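Local structure of probable acetyltransferase (Bacillus subtilis, 1NSL) at residues T12-E17 and G72-G77; K19-L24 and T54-W59; C80-L85 and G98-K103; L128-I133 and S174-E179. The protein probably transfers acetyl groups to protein N termini, perhaps those of ribosomal proteins, as a GNAT-family enzyme that forms hexamers and dimers. All blocks are in the same frame, centred on the assembly; numbering follows the deposited sequence.

Interaction 1. Residues T12-E17 and G72-G77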
loop_
_atom_site.group_PDB
_atom_site.type_symbol
_atom_site.label_atom_id
_atom_site.label_comp_id
_atom_site.label_asym_id
_atom_site.label_seq_id
_atom_site.Cartn_x
_atom_site.Cartn_y
_atom_site.Cartn_z
ATOM N N THR C 12 30.053 -14.359 10.560
ATOM C CA THR C 12 28.762 -14.010 11.117
ATOM C C THR C 12 27.722 -13.782 10.028
ATOM O O THR C 12 28.075 -13.386 8.917
ATOM C CB THR C 12 28.862 -12.836 12.092
ATOM O OG1 THR C 12 29.507 -11.726 11.458
ATOM C CG2 THR C 12 29.827 -13.157 13.219
ATOM N N ILE C 13 26.458 -14.087 10.346
ATOM C CA ILE C 13 25.359 -13.957 9.397
ATOM C C ILE C 13 24.439 -12.869 9.883
ATOM O O ILE C 13 24.121 -12.843 11.075
ATOM C CB ILE C 13 24.565 -15.264 9.308
ATOM C CG1 ILE C 13 25.474 -16.409 8.872
ATOM C CG2 ILE C 13 23.449 -15.127 8.335
ATOM C CD1 ILE C 13 24.756 -17.700 8.590
ATOM N N ARG C 14 23.985 -11.960 9.019
ATOM C CA ARG C 14 23.025 -10.946 9.508
ATOM C C ARG C 14 22.123 -10.402 8.438
ATOM O O ARG C 14 22.416 -10.526 7.268
ATOM C CB ARG C 14 23.742 -9.824 10.193
ATOM C CG ARG C 14 24.233 -8.765 9.306
ATOM C CD ARG C 14 24.914 -7.666 10.087
ATOM N NE ARG C 14 25.889 -6.855 9.353
ATOM C CZ ARG C 14 25.646 -6.153 8.253
ATOM N NH1 ARG C 14 24.450 -6.155 7.687
ATOM N NH2 ARG C 14 26.612 -5.437 7.714
ATOM N N LEU C 15 20.970 -9.880 8.816
ATOM C CA LEU C 15 20.089 -9.322 7.804
ATOM C C LEU C 15 20.889 -8.195 7.306
ATOM O O LEU C 15 21.668 -7.660 8.047
ATOM C CB LEU C 15 18.828 -8.739 8.391
ATOM C CG LEU C 15 17.523 -9.541 8.376
ATOM C CD1 LEU C 15 16.430 -8.682 9.104
ATOM C CD2 LEU C 15 17.057 -9.822 6.988
ATOM N N LEU C 16 20.752 -7.858 6.031
ATOM C CA LEU C 16 21.497 -6.709 5.525
ATOM C C LEU C 16 20.701 -5.471 5.926
ATOM O O LEU C 16 19.547 -5.578 6.271
ATOM C CB LEU C 16 21.605 -6.778 4.010
ATOM C CG LEU C 16 22.438 -7.914 3.486
ATOM C CD1 LEU C 16 21.906 -8.503 2.139
ATOM C CD2 LEU C 16 23.853 -7.428 3.344
ATOM N N GLU C 17 21.323 -4.304 5.879
ATOM C CA GLU C 17 20.639 -3.066 6.192
ATOM C C GLU C 17 20.908 -2.056 5.098
ATOM O O GLU C 17 21.961 -2.088 4.477
ATOM C CB GLU C 17 21.198 -2.471 7.473
ATOM C CG GLU C 17 21.486 -3.452 8.562
ATOM C CD GLU C 17 22.104 -2.761 9.750
ATOM O OE1 GLU C 17 22.217 -1.506 9.702
ATOM O OE2 GLU C 17 22.489 -3.485 10.706
ATOM N N GLY C 72 23.479 -11.244 4.903
ATOM C CA GLY C 72 24.847 -11.035 4.492
ATOM C C GLY C 72 25.828 -11.986 5.163
ATOM O O GLY C 72 25.625 -12.367 6.313
ATOM N N LEU C 73 26.872 -12.383 4.435
ATOM C CA LEU C 73 27.983 -13.148 4.995
ATOM C C LEU C 73 29.098 -12.159 5.344
ATOM O O LEU C 73 29.512 -11.316 4.544
ATOM C CB LEU C 73 28.454 -14.267 4.046
ATOM C CG LEU C 73 27.371 -15.367 4.013
ATOM C CD1 LEU C 73 27.407 -16.311 2.855
ATOM C CD2 LEU C 73 27.330 -16.111 5.327
ATOM N N LEU C 74 29.563 -12.237 6.582
ATOM C CA LEU C 74 30.594 -11.332 7.043
ATOM C C LEU C 74 31.714 -12.194 7.499
ATOM O O LEU C 74 31.498 -13.082 8.304
ATOM C CB LEU C 74 30.143 -10.562 8.284
ATOM C CG LEU C 74 28.808 -9.864 8.419
ATOM C CD1 LEU C 74 28.642 -9.232 9.820
ATOM C CD2 LEU C 74 28.651 -8.835 7.348
ATOM N N TYR C 75 32.910 -11.928 6.998
ATOM C CA TYR C 75 34.124 -12.576 7.465
ATOM C C TYR C 75 34.846 -11.527 8.295
ATOM O O TYR C 75 35.192 -10.449 7.821
ATOM C CB TYR C 75 35.011 -13.064 6.303
ATOM C CG TYR C 75 36.382 -13.555 6.764
ATOM C CD1 TYR C 75 37.409 -12.653 7.059
ATOM C CD2 TYR C 75 36.643 -14.886 6.910
ATOM C CE1 TYR C 75 38.648 -13.079 7.493
ATOM C CE2 TYR C 75 37.898 -15.333 7.348
ATOM C CZ TYR C 75 38.893 -14.432 7.646
ATOM O OH TYR C 75 40.132 -14.914 8.106
ATOM N N ASP C 76 35.060 -11.832 9.556
ATOM C CA ASP C 76 35.767 -10.901 10.422
ATOM C C ASP C 76 35.269 -9.499 10.421
ATOM O O ASP C 76 36.024 -8.576 10.669
ATOM C CB ASP C 76 37.253 -10.904 10.127
ATOM C CG ASP C 76 37.960 -11.968 10.898
ATOM O OD1 ASP C 76 37.727 -12.040 12.121
ATOM O OD2 ASP C 76 38.720 -12.793 10.377
ATOM N N GLY C 77 33.981 -9.341 10.163
ATOM C CA GLY C 77 33.382 -8.039 10.271
ATOM C C GLY C 77 32.777 -7.504 8.997
ATOM O O GLY C 77 31.830 -6.709 9.091
#

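Interaction 2. Residues K19-L24 and T54-W59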
loop_
_atom_site.group_PDB
_atom_site.type_symbol
_atom_site.label_atom_id
_atom_site.label_comp_id
_atom_site.label_asym_id
_atom_site.label_seq_id
_atom_site.Cartn_x
_atom_site.Cartn_y
_atom_site.Cartn_z
ATOM N N LYS C 19 22.289 0.617 5.112
ATOM C CA LYS C 19 23.664 1.107 4.987
ATOM C C LYS C 19 24.724 0.105 4.356
ATOM O O LYS C 19 25.862 0.515 4.079
ATOM C CB LYS C 19 24.150 1.669 6.305
ATOM C CG LYS C 19 24.420 0.578 7.345
ATOM C CD LYS C 19 24.686 1.248 8.720
ATOM C CE LYS C 19 25.127 0.220 9.799
ATOM N NZ LYS C 19 25.970 0.931 10.851
ATOM N N ASP C 20 24.364 -1.163 4.131
ATOM C CA ASP C 20 25.271 -2.089 3.478
ATOM C C ASP C 20 25.231 -1.880 1.967
ATOM O O ASP C 20 25.978 -2.516 1.222
ATOM C CB ASP C 20 24.909 -3.566 3.727
ATOM C CG ASP C 20 25.039 -4.006 5.188
ATOM O OD1 ASP C 20 26.038 -3.659 5.924
ATOM O OD2 ASP C 20 24.151 -4.754 5.675
ATOM N N ALA C 21 24.344 -1.029 1.481
ATOM C CA ALA C 21 24.252 -0.896 0.005
ATOM C C ALA C 21 25.561 -0.540 -0.794
ATOM O O ALA C 21 25.933 -1.277 -1.723
ATOM C CB ALA C 21 23.071 -0.015 -0.422
ATOM N N GLU C 22 26.230 0.568 -0.486
ATOM C CA GLU C 22 27.515 0.808 -1.165
ATOM C C GLU C 22 28.377 -0.497 -1.207
ATOM O O GLU C 22 28.712 -0.948 -2.283
ATOM C CB GLU C 22 28.310 2.020 -0.590
ATOM C CG GLU C 22 27.453 3.232 -0.192
ATOM C CD GLU C 22 26.740 3.017 1.155
ATOM O OE1 GLU C 22 27.273 3.447 2.210
ATOM O OE2 GLU C 22 25.656 2.377 1.186
ATOM N N ARG C 23 28.692 -1.126 -0.061
ATOM C CA ARG C 23 29.533 -2.324 -0.073
ATOM C C ARG C 23 28.945 -3.479 -0.876
ATOM O O ARG C 23 29.675 -4.140 -1.596
ATOM C CB ARG C 23 29.961 -2.763 1.329
ATOM C CG ARG C 23 30.922 -1.752 1.960
ATOM C CD ARG C 23 31.442 -2.040 3.418
ATOM N NE ARG C 23 32.315 -0.976 3.988
ATOM C CZ ARG C 23 32.924 -1.059 5.185
ATOM N NH1 ARG C 23 33.699 -0.065 5.626
ATOM N NH2 ARG C 23 32.777 -2.148 5.945
ATOM N N LEU C 24 27.642 -3.718 -0.779
ATOM C CA LEU C 24 27.035 -4.777 -1.549
ATOM C C LEU C 24 27.183 -4.497 -3.050
ATOM O O LEU C 24 27.629 -5.335 -3.814
ATOM C CB LEU C 24 25.564 -4.910 -1.199
ATOM C CG LEU C 24 24.827 -6.066 -1.867
ATOM C CD1 LEU C 24 25.488 -7.320 -1.446
ATOM C CD2 LEU C 24 23.413 -6.123 -1.450
ATOM N N THR C 54 15.200 0.257 -2.199
ATOM C CA THR C 54 14.246 -0.709 -2.639
ATOM C C THR C 54 14.664 -2.107 -2.323
ATOM O O THR C 54 13.975 -2.825 -1.600
ATOM C CB THR C 54 14.158 -0.573 -4.131
ATOM O OG1 THR C 54 13.500 0.665 -4.408
ATOM C CG2 THR C 54 13.254 -1.606 -4.704
ATOM N N ILE C 55 15.808 -2.527 -2.841
ATOM C CA ILE C 55 16.096 -3.928 -2.685
ATOM C C ILE C 55 16.362 -4.345 -1.263
ATOM O O ILE C 55 15.829 -5.359 -0.813
ATOM C CB ILE C 55 17.182 -4.410 -3.612
ATOM C CG1 ILE C 55 16.708 -4.344 -5.051
ATOM C CG2 ILE C 55 17.472 -5.855 -3.314
ATOM C CD1 ILE C 55 17.810 -4.496 -6.008
ATOM N N ILE C 56 17.161 -3.581 -0.536
ATOM C CA ILE C 56 17.415 -4.048 0.799
ATOM C C ILE C 56 16.191 -3.911 1.704
ATOM O O ILE C 56 15.911 -4.789 2.514
ATOM C CB ILE C 56 18.601 -3.436 1.348
ATOM C CG1 ILE C 56 19.794 -3.900 0.527
ATOM C CG2 ILE C 56 18.780 -3.905 2.753
ATOM C CD1 ILE C 56 21.111 -3.151 0.914
ATOM N N PRO C 57 15.461 -2.821 1.597
ATOM C CA PRO C 57 14.208 -2.740 2.299
ATOM C C PRO C 57 13.315 -3.893 1.970
ATOM O O PRO C 57 12.916 -4.514 2.936
ATOM C CB PRO C 57 13.626 -1.425 1.809
ATOM C CG PRO C 57 14.751 -0.565 1.655
ATOM C CD PRO C 57 15.791 -1.532 0.986
ATOM N N ASP C 58 13.008 -4.244 0.719
ATOM C CA ASP C 58 12.056 -5.335 0.617
ATOM C C ASP C 58 12.632 -6.534 1.288
ATOM O O ASP C 58 11.906 -7.234 1.943
ATOM C CB ASP C 58 11.653 -5.798 -0.758
ATOM C CG ASP C 58 11.207 -4.712 -1.688
ATOM O OD1 ASP C 58 10.619 -3.655 -1.295
ATOM O OD2 ASP C 58 11.396 -4.912 -2.941
ATOM N N TRP C 59 13.912 -6.825 1.148
ATOM C CA TRP C 59 14.336 -8.125 1.716
ATOM C C TRP C 59 13.964 -8.152 3.210
ATOM O O TRP C 59 13.427 -9.170 3.748
ATOM C CB TRP C 59 15.826 -8.453 1.534
ATOM C CG TRP C 59 16.258 -8.828 0.151
ATOM C CD1 TRP C 59 15.510 -9.451 -0.814
ATOM C CD2 TRP C 59 17.532 -8.577 -0.452
ATOM N NE1 TRP C 59 16.252 -9.629 -1.960
ATOM C CE2 TRP C 59 17.499 -9.103 -1.760
ATOM C CE3 TRP C 59 18.711 -7.980 -0.015
ATOM C CZ2 TRP C 59 18.587 -9.026 -2.625
ATOM C CZ3 TRP C 59 19.789 -7.920 -0.890
ATOM C CH2 TRP C 59 19.716 -8.429 -2.172
#

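Interaction 3. Residues C80-L85 and G98-K103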
loop_
_atom_site.group_PDB
_atom_site.type_symbol
_atom_site.label_atom_id
_atom_site.label_comp_id
_atom_site.label_asym_id
_atom_site.label_seq_id
_atom_site.Cartn_x
_atom_site.Cartn_y
_atom_site.Cartn_z
ATOM N N CYS C 80 31.180 -10.380 2.573
ATOM C CA CYS C 80 32.005 -11.056 1.621
ATOM C C CYS C 80 31.086 -11.842 0.771
ATOM O O CYS C 80 31.522 -12.541 -0.146
ATOM C CB CYS C 80 32.961 -12.000 2.324
ATOM S SG CYS C 80 32.074 -13.251 3.272
ATOM N N GLY C 81 29.802 -11.741 1.082
ATOM C CA GLY C 81 28.779 -12.453 0.312
ATOM C C GLY C 81 27.394 -12.430 0.945
ATOM O O GLY C 81 27.139 -11.603 1.827
HETATM N N MSE C 82 26.526 -13.342 0.500
HETATM C CA MSE C 82 25.119 -13.428 0.931
HETATM C C MSE C 82 24.687 -14.886 1.002
HETATM O O MSE C 82 25.132 -15.714 0.193
HETATM C CB MSE C 82 24.177 -12.748 -0.098
HETATM C CG MSE C 82 24.506 -11.361 -0.466
HETATM SE SE MSE C 82 22.907 -10.429 -1.000
HETATM C CE MSE C 82 22.194 -11.546 -2.272
ATOM N N ILE C 83 23.808 -15.209 1.944
ATOM C CA ILE C 83 23.238 -16.560 1.972
ATOM C C ILE C 83 21.805 -16.339 2.008
ATOM O O ILE C 83 21.364 -15.254 2.378
ATOM C CB ILE C 83 23.606 -17.346 3.172
ATOM C CG1 ILE C 83 22.967 -18.706 3.093
ATOM C CG2 ILE C 83 23.059 -16.733 4.398
ATOM C CD1 ILE C 83 23.715 -19.668 4.068
ATOM N N SER C 84 21.056 -17.362 1.663
ATOM C CA SER C 84 19.663 -17.118 1.444
ATOM C C SER C 84 18.820 -18.359 1.508
ATOM O O SER C 84 19.236 -19.458 1.083
ATOM C CB SER C 84 19.542 -16.546 0.084
ATOM O OG SER C 84 18.226 -16.753 -0.410
ATOM N N LEU C 85 17.622 -18.181 2.055
ATOM C CA LEU C 85 16.685 -19.283 2.166
ATOM C C LEU C 85 15.460 -18.710 1.549
ATOM O O LEU C 85 14.950 -17.741 2.064
ATOM C CB LEU C 85 16.411 -19.610 3.617
ATOM C CG LEU C 85 15.244 -20.561 3.791
ATOM C CD1 LEU C 85 15.732 -21.890 3.636
ATOM C CD2 LEU C 85 14.686 -20.423 5.183
ATOM N N GLY C 98 20.492 -20.600 -1.171
ATOM C CA GLY C 98 21.361 -20.019 -2.188
ATOM C C GLY C 98 22.435 -19.265 -1.452
ATOM O O GLY C 98 22.326 -19.074 -0.256
ATOM N N TYR C 99 23.474 -18.845 -2.137
ATOM C CA TYR C 99 24.566 -18.196 -1.463
ATOM C C TYR C 99 25.519 -17.840 -2.542
ATOM O O TYR C 99 25.503 -18.471 -3.546
ATOM C CB TYR C 99 25.242 -19.209 -0.545
ATOM C CG TYR C 99 25.438 -20.583 -1.181
ATOM C CD1 TYR C 99 26.312 -20.760 -2.236
ATOM C CD2 TYR C 99 24.742 -21.688 -0.722
ATOM C CE1 TYR C 99 26.471 -21.957 -2.814
ATOM C CE2 TYR C 99 24.910 -22.927 -1.298
ATOM C CZ TYR C 99 25.774 -23.049 -2.357
ATOM O OH TYR C 99 25.982 -24.254 -2.983
ATOM N N TRP C 100 26.322 -16.807 -2.367
ATOM C CA TRP C 100 27.395 -16.501 -3.303
ATOM C C TRP C 100 28.451 -15.852 -2.506
ATOM O O TRP C 100 28.160 -15.315 -1.425
ATOM C CB TRP C 100 26.991 -15.551 -4.397
ATOM C CG TRP C 100 26.453 -14.225 -4.004
ATOM C CD1 TRP C 100 25.148 -13.911 -3.867
ATOM C CD2 TRP C 100 27.172 -13.005 -3.827
ATOM N NE1 TRP C 100 25.003 -12.588 -3.572
ATOM C CE2 TRP C 100 26.236 -12.004 -3.547
ATOM C CE3 TRP C 100 28.524 -12.653 -3.867
ATOM C CZ2 TRP C 100 26.596 -10.684 -3.290
ATOM C CZ3 TRP C 100 28.884 -11.332 -3.623
ATOM C CH2 TRP C 100 27.921 -10.366 -3.342
ATOM N N ILE C 101 29.678 -15.884 -3.003
ATOM C CA ILE C 101 30.732 -15.251 -2.261
ATOM C C ILE C 101 31.720 -14.521 -3.179
ATOM O O ILE C 101 31.763 -14.751 -4.377
ATOM C CB ILE C 101 31.350 -16.293 -1.400
ATOM C CG1 ILE C 101 31.977 -15.675 -0.167
ATOM C CG2 ILE C 101 32.338 -17.129 -2.193
ATOM C CD1 ILE C 101 33.039 -16.632 0.495
ATOM N N ALA C 102 32.441 -13.545 -2.643
ATOM C CA ALA C 102 33.404 -12.786 -3.456
ATOM C C ALA C 102 34.655 -13.620 -3.606
ATOM O O ALA C 102 35.046 -14.393 -2.698
ATOM C CB ALA C 102 33.736 -11.493 -2.823
ATOM N N LYS C 103 35.310 -13.467 -4.739
ATOM C CA LYS C 103 36.341 -14.427 -5.023
ATOM C C LYS C 103 37.400 -14.500 -3.938
ATOM O O LYS C 103 37.799 -15.573 -3.495
ATOM C CB LYS C 103 36.947 -14.144 -6.378
ATOM C CG LYS C 103 36.698 -15.227 -7.386
ATOM C CD LYS C 103 38.001 -15.444 -8.161
ATOM C CE LYS C 103 37.999 -16.662 -9.059
ATOM N NZ LYS C 103 39.253 -16.585 -9.861
#

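Interaction 4. Residues L128-I133 and S174-E179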
loop_
_atom_site.group_PDB
_atom_site.type_symbol
_atom_site.label_atom_id
_atom_site.label_comp_id
_atom_site.label_asym_id
_atom_site.label_seq_id
_atom_site.Cartn_x
_atom_site.Cartn_y
_atom_site.Cartn_z
ATOM N N LEU C 128 11.007 -27.373 9.046
ATOM C CA LEU C 128 10.822 -27.874 7.697
ATOM C C LEU C 128 11.254 -29.294 7.625
ATOM O O LEU C 128 12.047 -29.751 8.443
ATOM C CB LEU C 128 11.733 -27.142 6.692
ATOM C CG LEU C 128 11.487 -25.644 6.626
ATOM C CD1 LEU C 128 12.047 -25.109 5.368
ATOM C CD2 LEU C 128 9.987 -25.419 6.702
ATOM N N ASN C 129 10.815 -29.958 6.564
ATOM C CA ASN C 129 11.167 -31.346 6.357
ATOM C C ASN C 129 12.229 -31.488 5.278
ATOM O O ASN C 129 13.111 -32.341 5.335
ATOM C CB ASN C 129 9.928 -32.159 6.010
ATOM C CG ASN C 129 10.225 -33.614 5.862
ATOM O OD1 ASN C 129 10.143 -34.171 4.759
ATOM N ND2 ASN C 129 10.582 -34.255 6.972
ATOM N N ARG C 130 12.193 -30.607 4.315
ATOM C CA ARG C 130 13.067 -30.787 3.192
ATOM C C ARG C 130 13.884 -29.520 3.002
ATOM O O ARG C 130 13.428 -28.453 3.271
ATOM C CB ARG C 130 12.166 -31.088 1.990
ATOM C CG ARG C 130 12.785 -30.895 0.641
ATOM C CD ARG C 130 11.880 -31.227 -0.549
ATOM N NE ARG C 130 12.488 -30.649 -1.755
ATOM C CZ ARG C 130 13.328 -31.304 -2.532
ATOM N NH1 ARG C 130 13.622 -32.562 -2.242
ATOM N NH2 ARG C 130 13.857 -30.724 -3.594
ATOM N N VAL C 131 15.118 -29.596 2.597
ATOM C CA VAL C 131 15.780 -28.355 2.240
ATOM C C VAL C 131 16.526 -28.637 0.955
ATOM O O VAL C 131 17.134 -29.730 0.824
ATOM C CB VAL C 131 16.701 -27.906 3.321
ATOM C CG1 VAL C 131 17.773 -27.120 2.766
ATOM C CG2 VAL C 131 15.912 -27.062 4.283
ATOM N N ALA C 132 16.459 -27.759 -0.043
ATOM C CA ALA C 132 17.232 -28.108 -1.244
ATOM C C ALA C 132 18.251 -27.075 -1.592
ATOM O O ALA C 132 18.185 -25.936 -1.111
ATOM C CB ALA C 132 16.332 -28.355 -2.416
ATOM N N ILE C 133 19.199 -27.462 -2.422
ATOM C CA ILE C 133 20.141 -26.511 -2.957
ATOM C C ILE C 133 20.321 -26.825 -4.426
ATOM O O ILE C 133 20.447 -27.980 -4.827
ATOM C CB ILE C 133 21.495 -26.665 -2.298
ATOM C CG1 ILE C 133 21.558 -25.985 -0.933
ATOM C CG2 ILE C 133 22.600 -26.115 -3.192
ATOM C CD1 ILE C 133 22.851 -26.420 -0.138
ATOM N N SER C 174 19.029 -32.319 -2.225
ATOM C CA SER C 174 18.096 -32.173 -1.100
ATOM C C SER C 174 18.452 -32.970 0.161
ATOM O O SER C 174 18.979 -34.062 0.105
ATOM C CB SER C 174 16.693 -32.570 -1.511
ATOM O OG SER C 174 16.730 -33.884 -1.960
ATOM N N LEU C 175 18.111 -32.404 1.306
ATOM C CA LEU C 175 18.418 -33.009 2.544
ATOM C C LEU C 175 17.097 -33.216 3.300
ATOM O O LEU C 175 16.314 -32.291 3.480
ATOM C CB LEU C 175 19.417 -32.123 3.283
ATOM C CG LEU C 175 19.754 -32.544 4.720
ATOM C CD1 LEU C 175 20.010 -34.035 4.860
ATOM C CD2 LEU C 175 20.927 -31.768 5.233
ATOM N N LEU C 176 16.820 -34.454 3.715
ATOM C CA LEU C 176 15.573 -34.667 4.407
ATOM C C LEU C 176 15.823 -34.634 5.865
ATOM O O LEU C 176 16.686 -35.314 6.330
ATOM C CB LEU C 176 14.955 -35.967 4.003
ATOM C CG LEU C 176 14.806 -36.111 2.503
ATOM C CD1 LEU C 176 13.614 -36.932 2.176
ATOM C CD2 LEU C 176 14.646 -34.782 1.841
ATOM N N LYS C 177 15.058 -33.846 6.597
ATOM C CA LYS C 177 15.244 -33.724 8.044
ATOM C C LYS C 177 15.413 -35.022 8.831
ATOM O O LYS C 177 15.947 -34.975 9.915
ATOM C CB LYS C 177 14.114 -32.914 8.680
ATOM C CG LYS C 177 14.110 -32.993 10.203
ATOM C CD LYS C 177 12.999 -32.189 10.794
ATOM C CE LYS C 177 13.147 -32.040 12.311
ATOM N NZ LYS C 177 12.153 -31.047 12.881
ATOM N N ARG C 178 14.941 -36.159 8.332
ATOM C CA ARG C 178 15.220 -37.414 9.007
ATOM C C ARG C 178 16.601 -38.004 8.641
ATOM O O ARG C 178 16.922 -39.114 9.061
ATOM C CB ARG C 178 14.136 -38.439 8.719
ATOM C CG ARG C 178 14.231 -39.091 7.367
ATOM C CD ARG C 178 12.947 -39.795 6.898
ATOM N NE ARG C 178 13.175 -40.367 5.574
ATOM C CZ ARG C 178 12.661 -39.908 4.420
ATOM N NH1 ARG C 178 11.796 -38.882 4.402
ATOM N NH2 ARG C 178 12.999 -40.521 3.281
ATOM N N GLU C 179 17.414 -37.303 7.842
ATOM C CA GLU C 179 18.743 -37.813 7.557
ATOM C C GLU C 179 19.745 -36.935 8.285
ATOM O O GLU C 179 20.789 -36.561 7.762
ATOM C CB GLU C 179 19.034 -37.886 6.067
ATOM C CG GLU C 179 17.842 -38.195 5.176
ATOM C CD GLU C 179 18.099 -37.847 3.693
ATOM O OE1 GLU C 179 17.239 -38.043 2.817
ATOM O OE2 GLU C 179 19.173 -37.332 3.364
#

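Interaction 1. Residues T12-E17 and G72-G77
Strands 11-15 and 69-75 are antiparallel neighbours in the GNAT sheet, with Thr-12 set against Leu-74, Ile-13 against Leu-73 and Arg-14 against Gly-72. The first and last are hydrogen-bonded pairs. Thr-12 N reaches Leu-74 O at 3.0 Å, and Leu-74 N returns to Thr-12 O; two residues on, Arg-14 N meets Gly-72 O at 3.2 Å while Gly-72 N gives a bond back to Arg-14 O. Between them, the non-hydrogen-bonded pair brings Ile-13 CA to 3.5 Å from Gly-72 O in a CA-H...O contact.

Ile-13 and Leu-73 lie side by side on one face, CG1 of the isoleucine 4.0 Å from CD2 of the leucine. Apolar side chains suit this face, where both lie against Ala-114 of helix 110-124, and Phe-3 of a second subunit also packs on Ile-13. Thr-12, Arg-14 and Leu-74 share the other face. With CG of Arg-14 tucked between its own N and carbonyl carbon (chi1 85°), the extended chain crosses Leu-74 at about a right angle, NE lying 3.7 Å from Leu-74 CD1. Two acceptors meet NH1 of the guanidinium: Leu-15 O, in the guanidinium plane at 3.2 Å, and Asp-20, in a salt bridge. Glycine suits position 72 because Leu-16 folds back over it, CD2 being 3.9 Å from Gly-72 CA, and a beta carbon there would run into that methyl. Such a pairing of two antiparallel strands joined through two helices is typical of the N-terminal half of the GNAT fold.

Interaction 2. Residues K19-L24 and T54-W59
The aliphatic contacts centre on Ile-56, whose CD1 methyl enters the angle between Ala-21 and Leu-24. CD1 lies 3.9 Å from Ala-21 CB and as close to Ala-21 N, so the small alanine lets the isoleucine tip come up to the backbone of the facing helix. Leu-24 CD2 touches the same methyl more loosely, at 4.4 Å.

The one aromatic contact joins Leu-24 to Trp-59. The two side chains come from opposite directions, and CD2 of the leucine meets CZ3 at the edge of the indole, near the ring plane, at 4.1 Å. Leu-24 presents this branch because its CG stands anti to the backbone N (chi1 -176°). Ile-55 CG2 of the same helix lies over one face of the indole, toward its rim.

The helical backbone bonds run within each segment: Leu-24 N donates to Asp-20 O at 2.9 Å and Trp-59 N to Ile-55 O at 3.1 Å. The carboxylate of Asp-20 turns to Arg-14 in a salt bridge. Pro-57, which has no N-H to give, kinks helix 48-65 between Ile-56 and Trp-59.

Tyr-51 widens the apolar patch by touching Ala-21, Leu-24 and Ile-56. Leu-24 and Trp-59 also rest on Met-82 of strand 78-89, so helices 21-30 and 48-65 pack together against the same face of the sheet.

Interaction 3. Residues C80-L85 and G98-K103
Met-82, a selenomethionine in this crystal, and Trp-100 form the apolar centre of the hairpin, their side chains crossing at a slant. CG of Met-82 lies 3.6 Å from Trp-100 CZ2, and SE approaches the five-membered ring obliquely, 5.0 Å from its centroid, in a Met-aromatic contact. The tryptophan CG sits between its backbone N and carbonyl carbon (chi1 57°), which swings the indole back across the partner strand. Gly-81 CA then stands over the six-membered ring, 4.2 Å from its centroid, a CH-pi contact that the bare glycine permits. Were Trp-100 replaced by an alanine, Met-82 would probably lose its aromatic neighbour and a gap would open at Gly-81. On the reverse face, Ile-83 CG1 packs 4.3 Å from Tyr-99 CB.

Backbone bonds frame these groups. Met-82 and Trp-100 bond reciprocally, Ala-102 N reaches Cys-80 O at 2.8 Å, and Gly-98 N reaches Ser-84 O at 2.8 Å; the return bond from Ser-84 N is weak. At the polar edge, Ser-84 OG bonds to Glu-70 and Tyr-99 OH to Ser-142.

Cys-80 and Gly-81 form a classic beta bulge facing Leu-73 of strand 69-75. Helix 110-124 covers Ile-83, Tyr-99 and Ile-101, whereas Leu-24 of helix 21-30 lies on the Met-82 and Trp-100 side.

Interaction 4. Residues L128-I133 and S174-E179
Backbone bonding ties Val-131 to Leu-175 in an antiparallel hydrogen-bonded pair: Val-131 N reaches Leu-175 O at 3.1 Å, and Leu-175 N reaches Val-131 O at 2.9 Å. Beyond the last bridge, Lys-177 N gives Asn-129 O a nearly straight bond of 2.8 Å (177°). The chain then leaves the strand through a type I turn from Leu-176 to Glu-179. Weaker CA-H...O contacts fill the gaps, such as Ser-174 CA to Val-131 O at 3.3 Å.

Van der Waals contact is led by Arg-130, extended from CG to NE with CG anti to the backbone N (chi1 162°), which brings CZ to 3.7 Å from Ser-174 CB. A small serine leaves room for the guanidinium. Lys-177 runs its CD past Leu-128 O at 3.5 Å on the way to a hydrogen bond with Phe-123 O.

The charged contacts reach further out. Arg-130 NH1 forms a salt bridge with Glu-154 and a hydrogen bond to Arg-158 O of a third subunit; a leucine here would probably leave Glu-154 without this buried mate and that carbonyl without this donor.

On the face opposite Arg-130 and Ser-174, Val-131 and Leu-175 meet Ala-122 and Phe-123 of helix 110-124, while strand 130-136 continues the sheet to strand 94-101.

How the interactions relate
From the N terminus, strand 11-15 leads into helix 21-30, and the chain returns through helix 48-65, closing interaction 2, before strand 69-75 closes interaction 1. Interaction 2 is therefore nested inside the loop of interaction 1, a helix pair within a strand pair. Strand 78-89 follows at once, and interaction 3 closes the hairpin with strand 94-101. Interaction 4 comes last, joining strand 130-136 to strand 166-176 across an excursion that holds helix 140-149 and strand 152-163. No loops cross. Interactions 1, 3 and 4 lie along one sheet, the centres of 1 and 4 about 25 Å apart, and Met-82 SE meets both Leu-16 and Trp-59, linking interactions 1 to 3.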